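PDB 6XZ6: complement factor H from Bos taurus, which probably restrains complement activation on host surfaces and, through its fifth domain, is bound by the trypanosome factor H receptor. Local coordinates for residues Asp26-Glu31 with Pro54-Ala59. Numbering follows the deposited sequence.
Sequences DKITYE and PVPRCA
The sulfur of C58, tied by a disulfide to C32, lies beside the rim of the Y30 ring, with C58 SG 4.0 Å from Y30 CD2. C58 SG stands 5.2 Å from the centroid of the Y30 ring and 84° off its normal, a Cys sulfur-aromatic contact. P56 comes instead over one face: P56 CB sits 3.8 Å from the Y30 centroid, 15° off the normal, a CH-pi contact displaced toward Y30 CE1 and CD1. A chi1 of 73° swings the Y30 ring over toward 54-59. Its hydroxyl ends beside the backbone, Y30 OH lying 3.9 Å from R57 N, too far for a hydrogen bond. Farther back along the strand, I28 CD1 meets P56 CG at 4.2 Å; W52, A45 and Y15 also touch I28. R57, whose CB points away from 26-31 and whose side chain is poorly ordered, has E39 as salt-bridge partner. Alternation along 27-31 sends I28 and Y30 into the small core of the Sushi repeat, while K27, T29 and E31 pack against the chain of the trypanosome receptor. Apolar, CH-pi and sulfur-aromatic contacts join the two segments, so the fit of P56 and C58 round Y30, with the C32-C58 disulfide, probably holds them in place.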
loop_
_atom_site.group_PDB
_atom_site.type_symbol
_atom_site.label_atom_id
_atom_site.label_comp_id
_atom_site.label_asym_id
_atom_site.label_seq_id
_atom_site.Cartn_x
_atom_site.Cartn_y
_atom_site.Cartn_z
ATOM N N ASP B 26 -5.597 -4.078 -36.877
ATOM C CA ASP B 26 -5.210 -4.455 -35.513
ATOM C C ASP B 26 -5.312 -3.194 -34.676
ATOM O O ASP B 26 -4.789 -2.146 -35.076
ATOM C CB ASP B 26 -3.765 -5.010 -35.441
ATOM C CG ASP B 26 -3.570 -6.516 -35.672
ATOM O OD1 ASP B 26 -4.496 -7.170 -36.215
ATOM O OD2 ASP B 26 -2.482 -7.040 -35.316
ATOM N N LYS B 27 -6.021 -3.283 -33.540
ATOM C CA LYS B 27 -6.227 -2.161 -32.631
ATOM C C LYS B 27 -5.369 -2.244 -31.384
ATOM O O LYS B 27 -5.257 -3.307 -30.738
ATOM C CB LYS B 27 -7.706 -2.041 -32.196
ATOM C CG LYS B 27 -8.650 -1.522 -33.263
ATOM C CD LYS B 27 -9.859 -0.861 -32.669
ATOM C CE LYS B 27 -11.063 -1.083 -33.533
ATOM N NZ LYS B 27 -11.825 -2.298 -33.105
ATOM N N ILE B 28 -4.797 -1.092 -31.018
ATOM C CA ILE B 28 -4.090 -0.896 -29.759
ATOM C C ILE B 28 -4.967 0.057 -28.904
ATOM O O ILE B 28 -5.739 0.841 -29.455
ATOM C CB ILE B 28 -2.613 -0.409 -29.899
ATOM C CG1 ILE B 28 -2.488 1.015 -30.514
ATOM C CG2 ILE B 28 -1.763 -1.407 -30.650
ATOM C CD1 ILE B 28 -2.325 2.171 -29.518
ATOM N N THR B 29 -4.868 -0.041 -27.578
ATOM C CA THR B 29 -5.529 0.866 -26.640
ATOM C C THR B 29 -4.394 1.475 -25.784
ATOM O O THR B 29 -3.460 0.784 -25.428
ATOM C CB THR B 29 -6.632 0.194 -25.793
ATOM O OG1 THR B 29 -6.067 -0.887 -25.066
ATOM C CG2 THR B 29 -7.829 -0.265 -26.609
ATOM N N TYR B 30 -4.451 2.748 -25.494
ATOM C CA TYR B 30 -3.415 3.411 -24.716
ATOM C C TYR B 30 -3.970 4.237 -23.545
ATOM O O TYR B 30 -5.094 4.724 -23.602
ATOM C CB TYR B 30 -2.520 4.275 -25.632
ATOM C CG TYR B 30 -3.167 5.548 -26.141
ATOM C CD1 TYR B 30 -4.053 5.522 -27.218
ATOM C CD2 TYR B 30 -2.811 6.789 -25.619
ATOM C CE1 TYR B 30 -4.614 6.692 -27.716
ATOM C CE2 TYR B 30 -3.377 7.966 -26.105
ATOM C CZ TYR B 30 -4.273 7.913 -27.155
ATOM O OH TYR B 30 -4.840 9.063 -27.637
ATOM N N GLU B 31 -3.152 4.407 -22.506
ATOM C CA GLU B 31 -3.445 5.198 -21.311
ATOM C C GLU B 31 -2.294 6.163 -21.112
ATOM O O GLU B 31 -1.167 5.844 -21.459
ATOM C CB GLU B 31 -3.590 4.299 -20.073
ATOM C CG GLU B 31 -4.842 3.452 -20.075
ATOM C CD GLU B 31 -6.132 4.236 -19.994
ATOM O OE1 GLU B 31 -6.258 5.063 -19.061
ATOM O OE2 GLU B 31 -7.023 4.010 -20.848
ATOM N N PRO B 54 -6.795 6.946 -34.998
ATOM C CA PRO B 54 -6.142 8.267 -34.885
ATOM C C PRO B 54 -4.786 8.153 -34.192
ATOM O O PRO B 54 -4.557 7.186 -33.458
ATOM C CB PRO B 54 -7.155 9.095 -34.081
ATOM C CG PRO B 54 -7.880 8.111 -33.235
ATOM C CD PRO B 54 -7.909 6.814 -34.029
ATOM N N VAL B 55 -3.888 9.108 -34.449
ATOM C CA VAL B 55 -2.528 9.104 -33.900
ATOM C C VAL B 55 -2.518 9.210 -32.356
ATOM O O VAL B 55 -3.044 10.190 -31.816
ATOM C CB VAL B 55 -1.611 10.167 -34.562
ATOM C CG1 VAL B 55 -0.163 10.002 -34.103
ATOM C CG2 VAL B 55 -1.698 10.107 -36.084
ATOM N N PRO B 56 -1.919 8.225 -31.637
ATOM C CA PRO B 56 -1.883 8.304 -30.172
ATOM C C PRO B 56 -0.845 9.301 -29.649
ATOM O O PRO B 56 0.348 9.192 -29.973
ATOM C CB PRO B 56 -1.567 6.866 -29.743
ATOM C CG PRO B 56 -1.565 6.055 -30.988
ATOM C CD PRO B 56 -1.275 6.988 -32.100
ATOM N N ARG B 57 -1.313 10.289 -28.857
ATOM C CA ARG B 57 -0.468 11.330 -28.260
ATOM C C ARG B 57 -0.951 11.681 -26.862
ATOM O O ARG B 57 -2.137 11.996 -26.680
ATOM C CB ARG B 57 -0.416 12.612 -29.126
ATOM C CG ARG B 57 0.385 12.494 -30.422
ATOM C CD ARG B 57 0.523 13.832 -31.128
ATOM N NE ARG B 57 0.766 13.695 -32.569
ATOM C CZ ARG B 57 -0.192 13.604 -33.491
ATOM N NH1 ARG B 57 0.122 13.493 -34.775
ATOM N NH2 ARG B 57 -1.471 13.604 -33.134
ATOM N N CYS B 58 -0.013 11.629 -25.873
ATOM C CA CYS B 58 -0.231 12.002 -24.471
ATOM C C CYS B 58 0.388 13.395 -24.224
ATOM O O CYS B 58 1.606 13.575 -24.325
ATOM C CB CYS B 58 0.326 10.947 -23.518
ATOM S SG CYS B 58 -0.620 9.389 -23.494
ATOM N N ALA B 59 -0.477 14.385 -23.967
ATOM C CA ALA B 59 -0.119 15.775 -23.747
ATOM C C ALA B 59 -0.324 16.189 -22.307
ATOM O O ALA B 59 -1.228 15.680 -21.652
ATOM C CB ALA B 59 -0.949 16.661 -24.657
#